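Local coordinates for anopheles gambiae adenosine kinase (Anopheles gambiae, PDB 3LOO), which catalyses the ATP-dependent phosphorylation of adenosine to AMP, as an adenosine kinase of the pfkB family of carbohydrate kinases, at residues 187-198 against 221-231; 271-279 against 286-294. One frame throughout, in Å; residues are numbered along the deposited sequence.

Contact 1. Residues 187-198 against 221-231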
loop_
_atom_site.group_PDB
_atom_site.type_symbol
_atom_site.label_atom_id
_atom_site.label_comp_id
_atom_site.label_asym_id
_atom_site.label_seq_id
_atom_site.Cartn_x
_atom_site.Cartn_y
_atom_site.Cartn_z
ATOM N N PHE A 187 4.823 -8.935 1.813
ATOM C CA PHE A 187 5.268 -10.104 2.630
ATOM C C PHE A 187 4.977 -11.454 1.972
ATOM O O PHE A 187 5.739 -12.425 2.162
ATOM C CB PHE A 187 4.662 -10.094 4.028
ATOM C CG PHE A 187 5.117 -8.956 4.902
ATOM C CD1 PHE A 187 5.725 -7.801 4.372
ATOM C CD2 PHE A 187 4.872 -9.016 6.265
ATOM C CE1 PHE A 187 6.090 -6.757 5.213
ATOM C CE2 PHE A 187 5.239 -7.981 7.095
ATOM C CZ PHE A 187 5.838 -6.848 6.570
ATOM N N THR A 188 3.901 -11.516 1.181
ATOM C CA THR A 188 3.565 -12.728 0.407
ATOM C C THR A 188 4.733 -13.061 -0.502
ATOM O O THR A 188 5.068 -14.236 -0.723
ATOM C CB THR A 188 2.300 -12.508 -0.481
ATOM O OG1 THR A 188 1.229 -12.077 0.342
ATOM C CG2 THR A 188 1.889 -13.791 -1.249
ATOM N N VAL A 189 5.385 -12.014 -1.009
ATOM C CA VAL A 189 6.352 -12.197 -2.071
ATOM C C VAL A 189 7.799 -12.247 -1.572
ATOM O O VAL A 189 8.568 -13.069 -2.044
ATOM C CB VAL A 189 6.177 -11.108 -3.158
ATOM C CG1 VAL A 189 7.287 -11.154 -4.124
ATOM C CG2 VAL A 189 4.806 -11.295 -3.861
ATOM N N SER A 190 8.178 -11.337 -0.675
ATOM C CA SER A 190 9.562 -11.304 -0.210
ATOM C C SER A 190 9.666 -10.589 1.103
ATOM O O SER A 190 10.145 -9.433 1.162
ATOM C CB SER A 190 10.486 -10.602 -1.244
ATOM O OG SER A 190 11.851 -10.933 -0.984
ATOM N N PHE A 191 9.221 -11.252 2.163
ATOM C CA PHE A 191 9.385 -10.696 3.492
ATOM C C PHE A 191 10.870 -10.423 3.785
ATOM O O PHE A 191 11.211 -9.486 4.505
ATOM C CB PHE A 191 8.794 -11.611 4.592
ATOM C CG PHE A 191 9.135 -11.153 5.981
ATOM C CD1 PHE A 191 8.565 -9.990 6.502
ATOM C CD2 PHE A 191 10.055 -11.863 6.763
ATOM C CE1 PHE A 191 8.899 -9.544 7.756
ATOM C CE2 PHE A 191 10.386 -11.422 8.044
ATOM C CZ PHE A 191 9.815 -10.271 8.536
ATOM N N GLU A 192 11.723 -11.301 3.271
ATOM C CA GLU A 192 13.166 -11.267 3.509
ATOM C C GLU A 192 13.752 -9.921 2.971
ATOM O O GLU A 192 14.610 -9.310 3.604
ATOM C CB GLU A 192 13.723 -12.466 2.759
ATOM C CG GLU A 192 15.148 -12.866 2.941
ATOM C CD GLU A 192 15.685 -13.502 1.648
ATOM O OE1 GLU A 192 14.877 -14.001 0.826
ATOM O OE2 GLU A 192 16.917 -13.460 1.427
ATOM N N SER A 193 13.246 -9.455 1.826
ATOM C CA SER A 193 13.664 -8.150 1.272
ATOM C C SER A 193 13.159 -7.010 2.143
ATOM O O SER A 193 13.917 -6.089 2.436
ATOM C CB SER A 193 13.157 -7.938 -0.160
ATOM O OG SER A 193 13.717 -8.839 -1.066
ATOM N N ALA A 194 11.895 -7.087 2.570
ATOM C CA ALA A 194 11.288 -6.016 3.383
ATOM C C ALA A 194 12.073 -5.893 4.692
ATOM O O ALA A 194 12.366 -4.783 5.141
ATOM C CB ALA A 194 9.815 -6.306 3.695
ATOM N N LEU A 195 12.370 -7.034 5.326
ATOM C CA LEU A 195 13.084 -7.007 6.609
ATOM C C LEU A 195 14.528 -6.464 6.446
ATOM O O LEU A 195 15.031 -5.699 7.265
ATOM C CB LEU A 195 13.101 -8.410 7.247
ATOM C CG LEU A 195 13.857 -8.563 8.561
ATOM C CD1 LEU A 195 13.165 -7.729 9.597
ATOM C CD2 LEU A 195 13.983 -10.060 9.014
ATOM N N SER A 196 15.194 -6.922 5.400
ATOM C CA SER A 196 16.565 -6.524 5.132
ATOM C C SER A 196 16.612 -4.986 4.970
ATOM O O SER A 196 17.440 -4.305 5.557
ATOM C CB SER A 196 17.000 -7.253 3.878
ATOM O OG SER A 196 18.213 -6.755 3.443
ATOM N N VAL A 197 15.642 -4.429 4.254
ATOM C CA VAL A 197 15.591 -2.978 4.020
ATOM C C VAL A 197 15.273 -2.270 5.324
ATOM O O VAL A 197 15.866 -1.233 5.617
ATOM C CB VAL A 197 14.600 -2.624 2.866
ATOM C CG1 VAL A 197 14.194 -1.137 2.881
ATOM C CG2 VAL A 197 15.202 -3.025 1.541
ATOM N N ALA A 198 14.374 -2.847 6.137
ATOM C CA ALA A 198 14.002 -2.244 7.429
ATOM C C ALA A 198 15.156 -2.182 8.430
ATOM O O ALA A 198 15.318 -1.177 9.137
ATOM C CB ALA A 198 12.729 -2.953 8.050
ATOM N N TYR A 221 0.834 -13.997 8.517
ATOM C CA TYR A 221 2.280 -13.778 8.699
ATOM C C TYR A 221 2.526 -13.082 10.041
ATOM O O TYR A 221 3.207 -12.030 10.127
ATOM C CB TYR A 221 2.852 -12.936 7.535
ATOM C CG TYR A 221 2.323 -13.278 6.178
ATOM C CD1 TYR A 221 2.637 -14.501 5.549
ATOM C CD2 TYR A 221 1.534 -12.347 5.473
ATOM C CE1 TYR A 221 2.139 -14.813 4.267
ATOM C CE2 TYR A 221 1.084 -12.628 4.203
ATOM C CZ TYR A 221 1.361 -13.859 3.614
ATOM O OH TYR A 221 0.859 -14.099 2.358
ATOM N N LYS A 222 1.943 -13.651 11.096
ATOM C CA LYS A 222 1.977 -12.993 12.396
ATOM C C LYS A 222 3.411 -12.814 12.887
ATOM O O LYS A 222 3.786 -11.726 13.364
ATOM C CB LYS A 222 1.179 -13.777 13.434
ATOM C CG LYS A 222 0.986 -13.004 14.702
ATOM C CD LYS A 222 1.560 -13.759 15.865
ATOM C CE LYS A 222 1.547 -12.906 17.115
ATOM N NZ LYS A 222 1.179 -13.712 18.296
ATOM N N ASN A 223 4.204 -13.876 12.809
ATOM C CA ASN A 223 5.571 -13.796 13.279
ATOM C C ASN A 223 6.482 -12.844 12.457
ATOM O O ASN A 223 7.348 -12.175 13.026
ATOM C CB ASN A 223 6.183 -15.191 13.462
ATOM C CG ASN A 223 5.566 -15.938 14.667
ATOM O OD1 ASN A 223 5.100 -15.324 15.626
ATOM N ND2 ASN A 223 5.557 -17.249 14.601
ATOM N N ASN A 224 6.276 -12.794 11.143
ATOM C CA ASN A 224 6.992 -11.847 10.276
ATOM C C ASN A 224 6.742 -10.425 10.736
ATOM O O ASN A 224 7.664 -9.617 10.836
ATOM C CB ASN A 224 6.533 -11.968 8.815
ATOM C CG ASN A 224 7.074 -13.200 8.115
ATOM O OD1 ASN A 224 7.962 -13.896 8.600
ATOM N ND2 ASN A 224 6.553 -13.453 6.953
ATOM N N LEU A 225 5.481 -10.145 11.010
ATOM C CA LEU A 225 5.032 -8.878 11.492
ATOM C C LEU A 225 5.730 -8.506 12.805
ATOM O O LEU A 225 6.257 -7.387 12.965
ATOM C CB LEU A 225 3.543 -8.972 11.708
ATOM C CG LEU A 225 2.654 -7.818 11.307
ATOM C CD1 LEU A 225 3.245 -7.031 10.152
ATOM C CD2 LEU A 225 1.281 -8.405 10.958
ATOM N N GLU A 226 5.750 -9.459 13.733
ATOM C CA GLU A 226 6.460 -9.316 14.978
ATOM C C GLU A 226 7.947 -9.045 14.751
ATOM O O GLU A 226 8.508 -8.193 15.433
ATOM C CB GLU A 226 6.325 -10.594 15.818
ATOM C CG GLU A 226 4.970 -10.772 16.464
ATOM C CD GLU A 226 5.040 -11.708 17.673
ATOM O OE1 GLU A 226 5.561 -12.839 17.527
ATOM O OE2 GLU A 226 4.642 -11.275 18.770
ATOM N N GLU A 227 8.583 -9.808 13.857
ATOM C CA GLU A 227 9.997 -9.662 13.618
ATOM C C GLU A 227 10.367 -8.272 12.974
ATOM O O GLU A 227 11.431 -7.704 13.263
ATOM C CB GLU A 227 10.529 -10.819 12.747
ATOM C CG GLU A 227 12.083 -10.814 12.656
ATOM C CD GLU A 227 12.687 -11.927 11.810
ATOM O OE1 GLU A 227 11.985 -12.603 11.041
ATOM O OE2 GLU A 227 13.902 -12.137 11.905
ATOM N N ILE A 228 9.483 -7.717 12.141
ATOM C CA ILE A 228 9.792 -6.444 11.446
ATOM C C ILE A 228 9.372 -5.212 12.274
ATOM O O ILE A 228 9.918 -4.119 12.093
ATOM C CB ILE A 228 9.160 -6.384 10.017
ATOM C CG1 ILE A 228 9.915 -5.370 9.128
ATOM C CG2 ILE A 228 7.653 -5.990 10.092
ATOM C CD1 ILE A 228 9.644 -5.559 7.579
ATOM N N PHE A 229 8.401 -5.377 13.170
ATOM C CA PHE A 229 7.901 -4.260 13.935
ATOM C C PHE A 229 8.919 -3.356 14.660
ATOM O O PHE A 229 8.689 -2.151 14.687
ATOM C CB PHE A 229 6.799 -4.661 14.910
ATOM C CG PHE A 229 5.420 -4.608 14.310
ATOM C CD1 PHE A 229 5.180 -3.890 13.151
ATOM C CD2 PHE A 229 4.367 -5.308 14.893
ATOM C CE1 PHE A 229 3.895 -3.856 12.579
ATOM C CE2 PHE A 229 3.075 -5.265 14.342
ATOM C CZ PHE A 229 2.840 -4.539 13.182
ATOM N N PRO A 230 10.029 -3.908 15.235
ATOM C CA PRO A 230 11.005 -3.022 15.907
ATOM C C PRO A 230 11.576 -1.953 14.970
ATOM O O PRO A 230 12.018 -0.903 15.402
ATOM C CB PRO A 230 12.135 -4.008 16.326
ATOM C CG PRO A 230 11.332 -5.345 16.606
ATOM C CD PRO A 230 10.398 -5.342 15.389
ATOM N N TYR A 231 11.558 -2.239 13.671
ATOM C CA TYR A 231 12.160 -1.368 12.676
ATOM C C TYR A 231 11.123 -0.530 11.974
ATOM O O TYR A 231 11.439 0.188 11.028
ATOM C CB TYR A 231 12.890 -2.211 11.649
ATOM C CG TYR A 231 13.771 -3.256 12.267
ATOM C CD1 TYR A 231 15.034 -2.925 12.792
ATOM C CD2 TYR A 231 13.327 -4.573 12.397
ATOM C CE1 TYR A 231 15.850 -3.900 13.381
ATOM C CE2 TYR A 231 14.119 -5.549 13.013
ATOM C CZ TYR A 231 15.374 -5.204 13.494
ATOM O OH TYR A 231 16.170 -6.186 14.050
#

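Contact 2. Residues 271-279 against 286-294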
loop_
_atom_site.group_PDB
_atom_site.type_symbol
_atom_site.label_atom_id
_atom_site.label_comp_id
_atom_site.label_asym_id
_atom_site.label_seq_id
_atom_site.Cartn_x
_atom_site.Cartn_y
_atom_site.Cartn_z
ATOM N N GLY A 271 15.414 3.864 18.761
ATOM C CA GLY A 271 14.765 4.563 19.868
ATOM C C GLY A 271 14.643 6.066 19.701
ATOM O O GLY A 271 13.751 6.659 20.287
ATOM N N LYS A 272 15.521 6.684 18.913
ATOM C CA LYS A 272 15.493 8.156 18.674
ATOM C C LYS A 272 14.288 8.705 17.888
ATOM O O LYS A 272 14.063 9.923 17.837
ATOM C CB LYS A 272 16.747 8.593 17.930
ATOM C CG LYS A 272 17.930 8.933 18.832
ATOM C CD LYS A 272 19.052 9.569 18.015
ATOM C CE LYS A 272 19.841 8.517 17.251
ATOM N NZ LYS A 272 20.387 7.495 18.206
ATOM N N ARG A 273 13.560 7.837 17.211
ATOM C CA ARG A 273 12.318 8.271 16.611
ATOM C C ARG A 273 11.201 7.402 17.200
ATOM O O ARG A 273 11.268 6.162 17.146
ATOM C CB ARG A 273 12.388 8.184 15.081
ATOM C CG ARG A 273 11.180 8.836 14.389
ATOM C CD ARG A 273 11.246 8.668 12.860
ATOM N NE ARG A 273 12.251 9.528 12.210
ATOM C CZ ARG A 273 13.437 9.120 11.755
ATOM N NH1 ARG A 273 13.845 7.860 11.876
ATOM N NH2 ARG A 273 14.231 9.988 11.169
ATOM N N LYS A 274 10.235 8.066 17.819
ATOM C CA LYS A 274 9.068 7.418 18.394
ATOM C C LYS A 274 8.113 6.924 17.292
ATOM O O LYS A 274 7.798 7.663 16.352
ATOM C CB LYS A 274 8.311 8.400 19.289
ATOM C CG LYS A 274 9.154 8.933 20.475
ATOM C CD LYS A 274 8.275 9.554 21.500
ATOM C CE LYS A 274 8.741 9.235 22.917
ATOM N NZ LYS A 274 9.219 10.474 23.584
ATOM N N ARG A 275 7.646 5.683 17.435
ATOM C CA ARG A 275 6.735 5.103 16.444
ATOM C C ARG A 275 5.424 5.857 16.383
ATOM O O ARG A 275 4.863 6.274 17.403
ATOM C CB ARG A 275 6.442 3.632 16.743
ATOM C CG ARG A 275 5.578 2.928 15.680
ATOM C CD ARG A 275 5.435 1.423 15.993
ATOM N NE ARG A 275 6.710 0.685 16.015
ATOM C CZ ARG A 275 7.313 0.234 17.119
ATOM N NH1 ARG A 275 6.824 0.499 18.326
ATOM N NH2 ARG A 275 8.425 -0.484 17.024
ATOM N N ILE A 276 4.947 5.982 15.159
ATOM C CA ILE A 276 3.630 6.541 14.817
ATOM C C ILE A 276 2.757 5.414 14.263
ATOM O O ILE A 276 3.230 4.599 13.446
ATOM C CB ILE A 276 3.806 7.627 13.728
ATOM C CG1 ILE A 276 4.627 8.764 14.316
ATOM C CG2 ILE A 276 2.491 8.190 13.323
ATOM C CD1 ILE A 276 4.003 9.328 15.536
ATOM N N VAL A 277 1.520 5.326 14.743
ATOM C CA VAL A 277 0.531 4.421 14.147
ATOM C C VAL A 277 -0.633 5.276 13.634
ATOM O O VAL A 277 -1.146 6.115 14.370
ATOM C CB VAL A 277 0.060 3.348 15.157
ATOM C CG1 VAL A 277 -0.973 2.408 14.511
ATOM C CG2 VAL A 277 1.276 2.570 15.727
ATOM N N ILE A 278 -1.013 5.083 12.377
ATOM C CA ILE A 278 -2.131 5.861 11.750
ATOM C C ILE A 278 -3.238 4.904 11.299
ATOM O O ILE A 278 -2.967 3.992 10.510
ATOM C CB ILE A 278 -1.622 6.766 10.594
ATOM C CG1 ILE A 278 -0.695 7.857 11.167
ATOM C CG2 ILE A 278 -2.784 7.437 9.842
ATOM C CD1 ILE A 278 0.151 8.584 10.104
ATOM N N ILE A 279 -4.454 5.090 11.808
ATOM C CA ILE A 279 -5.580 4.205 11.487
ATOM C C ILE A 279 -6.664 4.994 10.804
ATOM O O ILE A 279 -7.193 5.954 11.391
ATOM C CB ILE A 279 -6.135 3.513 12.749
ATOM C CG1 ILE A 279 -4.990 2.714 13.402
ATOM C CG2 ILE A 279 -7.326 2.581 12.378
ATOM C CD1 ILE A 279 -5.280 2.241 14.765
ATOM N N VAL A 286 -9.541 10.010 10.826
ATOM C CA VAL A 286 -8.257 9.331 10.824
ATOM C C VAL A 286 -7.661 9.475 12.235
ATOM O O VAL A 286 -7.690 10.574 12.819
ATOM C CB VAL A 286 -7.304 9.929 9.762
ATOM C CG1 VAL A 286 -5.964 9.234 9.834
ATOM C CG2 VAL A 286 -7.903 9.773 8.351
ATOM N N LEU A 287 -7.109 8.386 12.781
ATOM C CA LEU A 287 -6.548 8.406 14.125
ATOM C C LEU A 287 -5.029 8.357 14.087
ATOM O O LEU A 287 -4.450 7.537 13.375
ATOM C CB LEU A 287 -7.053 7.229 14.974
ATOM C CG LEU A 287 -8.538 6.893 14.932
ATOM C CD1 LEU A 287 -8.746 5.541 15.626
ATOM C CD2 LEU A 287 -9.377 8.043 15.568
ATOM N N LEU A 288 -4.402 9.247 14.856
ATOM C CA LEU A 288 -2.952 9.312 14.982
ATOM C C LEU A 288 -2.564 8.920 16.391
ATOM O O LEU A 288 -3.002 9.560 17.378
ATOM C CB LEU A 288 -2.419 10.739 14.685
ATOM C CG LEU A 288 -0.976 11.059 15.140
ATOM C CD1 LEU A 288 0.040 10.170 14.448
ATOM C CD2 LEU A 288 -0.644 12.553 14.890
ATOM N N ILE A 289 -1.717 7.906 16.488
ATOM C CA ILE A 289 -1.178 7.479 17.761
ATOM C C ILE A 289 0.338 7.597 17.732
ATOM O O ILE A 289 0.978 7.069 16.813
ATOM C CB ILE A 289 -1.572 5.997 18.094
ATOM C CG1 ILE A 289 -3.093 5.776 17.977
ATOM C CG2 ILE A 289 -1.067 5.604 19.499
ATOM C CD1 ILE A 289 -3.576 5.161 16.634
ATOM N N GLU A 290 0.904 8.290 18.725
ATOM C CA GLU A 290 2.341 8.389 18.873
ATOM C C GLU A 290 2.778 7.701 20.133
ATOM O O GLU A 290 2.197 7.921 21.193
ATOM C CB GLU A 290 2.823 9.857 18.946
ATOM C CG GLU A 290 4.381 9.944 18.970
ATOM C CD GLU A 290 4.926 11.368 19.125
ATOM O OE1 GLU A 290 4.701 12.007 20.186
ATOM O OE2 GLU A 290 5.601 11.831 18.186
ATOM N N ALA A 291 3.836 6.910 20.035
ATOM C CA ALA A 291 4.393 6.285 21.217
ATOM C C ALA A 291 4.731 7.374 22.249
ATOM O O ALA A 291 5.114 8.504 21.887
ATOM C CB ALA A 291 5.621 5.496 20.855
ATOM N N GLY A 292 4.552 7.055 23.519
ATOM C CA GLY A 292 4.934 7.977 24.585
ATOM C C GLY A 292 3.869 9.010 24.926
ATOM O O GLY A 292 4.158 9.993 25.621
ATOM N N THR A 293 2.654 8.828 24.404
ATOM C CA THR A 293 1.521 9.688 24.774
ATOM C C THR A 293 0.349 8.763 25.050
ATOM O O THR A 293 0.386 7.613 24.665
ATOM C CB THR A 293 1.125 10.713 23.680
ATOM O OG1 THR A 293 0.180 10.124 22.772
ATOM C CG2 THR A 293 2.355 11.252 22.917
ATOM N N ASP A 294 -0.680 9.244 25.721
ATOM C CA ASP A 294 -1.831 8.397 26.011
ATOM C C ASP A 294 -3.067 9.093 25.478
ATOM O O ASP A 294 -4.170 8.967 26.013
ATOM C CB ASP A 294 -1.932 8.156 27.517
ATOM C CG ASP A 294 -3.089 7.260 27.886
ATOM O OD1 ASP A 294 -3.465 6.390 27.085
ATOM O OD2 ASP A 294 -3.656 7.433 28.968
#

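Contact 1. Residues 187-198 against 221-231
F191 and N224 meet flat against flat: the amide plane of N224 is stacked on the F191 ring, 5° from parallel, with OD1 of N224 3.4 Å from CD2 of F191, and CB of N224 stands over the same face, 3.6 Å from the ring centroid in a CH-pi contact. With CG anti to the backbone N (chi1 171°), the F191 ring lies against N224. CB of L195, in the same helix as F191, lies over the opposite face, toward the rim, while OE1 of E227 approaches the edge in the ring plane.

The hydrocarbon part centres on I228, a knob in the hole made by F191, A194, L195 and A198. Its CG1 lies 3.9 Å from CB of A198, and its CD1 reaches 4.0 Å from CB of A194. F187 extends this packing, CE2 of F187 3.8 Å from CD1 of L225. At the far end CB of Y231 rests 3.7 Å from CB of A198.

One hydrogen bond joins the two segments, between OG1 of T188 and OH of Y221 at 2.9 Å; OG1 also makes a weak hydrogen bond to O of F185.

The helix axes run nearly parallel, 12° apart and 10.6 Å at closest approach, on one face of the central sheet. Beneath them lies strand 207-211, touched by F187 and L225 at M210 and by A198 and I228 at F208.

Contact 2. Residues 271-279 against 286-294
V277 and I289 face each other as a hydrogen-bonded antiparallel pair, each backbone serving as donor and acceptor: N of V277 gives to O of I289 at 2.8 Å, in the carbonyl plane, and N of I289 returns a bond to O of V277. I279 and L287 repeat this exchange two residues on, N of L287 reaching O of I279 at 2.8 Å from a position tilted 21° out of the carbonyl plane. A fifth bond, nearly straight at 173°, runs from N of A291 to O of R275, just beyond the paired strands. The carbonyls of I289 and L287 each also receive a CA-H...O contact, from I276 and I278; CA of I276 is 3.4 Å from O of I289.

These strands form a beta hairpin near one end of the large mixed sheet of the ribokinase-like (pfkB) fold, where the direction of the strands reverses. The backbones of I276 and I278 turn their other edge to L235 and G237 of strand 234-238 and to D233 just before it, and V286 bonds to F299 of the next strand.

On the face of I276, I278 and L288, CG2 of I276, set anti to its own backbone N, presses 3.3 Å from CD1 of L288, tighter than usual. V286, whose CG1 lies 3.7 Å from CG2 of I278, touches the bound bis(adenosine)-5'-tetraphosphate. The opposite face carries V277, I279, L287 and I289. The guanidinium of R275 turns off from the hairpin, and the carbonyls that grip it include those of V232, A264, L266 and P267.

In the fold
Followed from the N terminus, the chain first closes contact 1: after helix 187-203 it passes through strand 207-211 and returns in helix 222-228, a helix-strand-helix run whose two helices lie side by side, nearly parallel. It then adds strand 234-238 and helices 239-248 and 256-264 before contact 2 closes the short hairpin 276-281 and 284-290. The two closures follow in series, neither nested nor crossed, with centres about 20 Å apart. A direct link joins them, a probable hydrogen bond from NH2 of R275 to O of F229. Through R275 the hairpin is thus tied to the end of the second helix of the 187-203/222-228 pair.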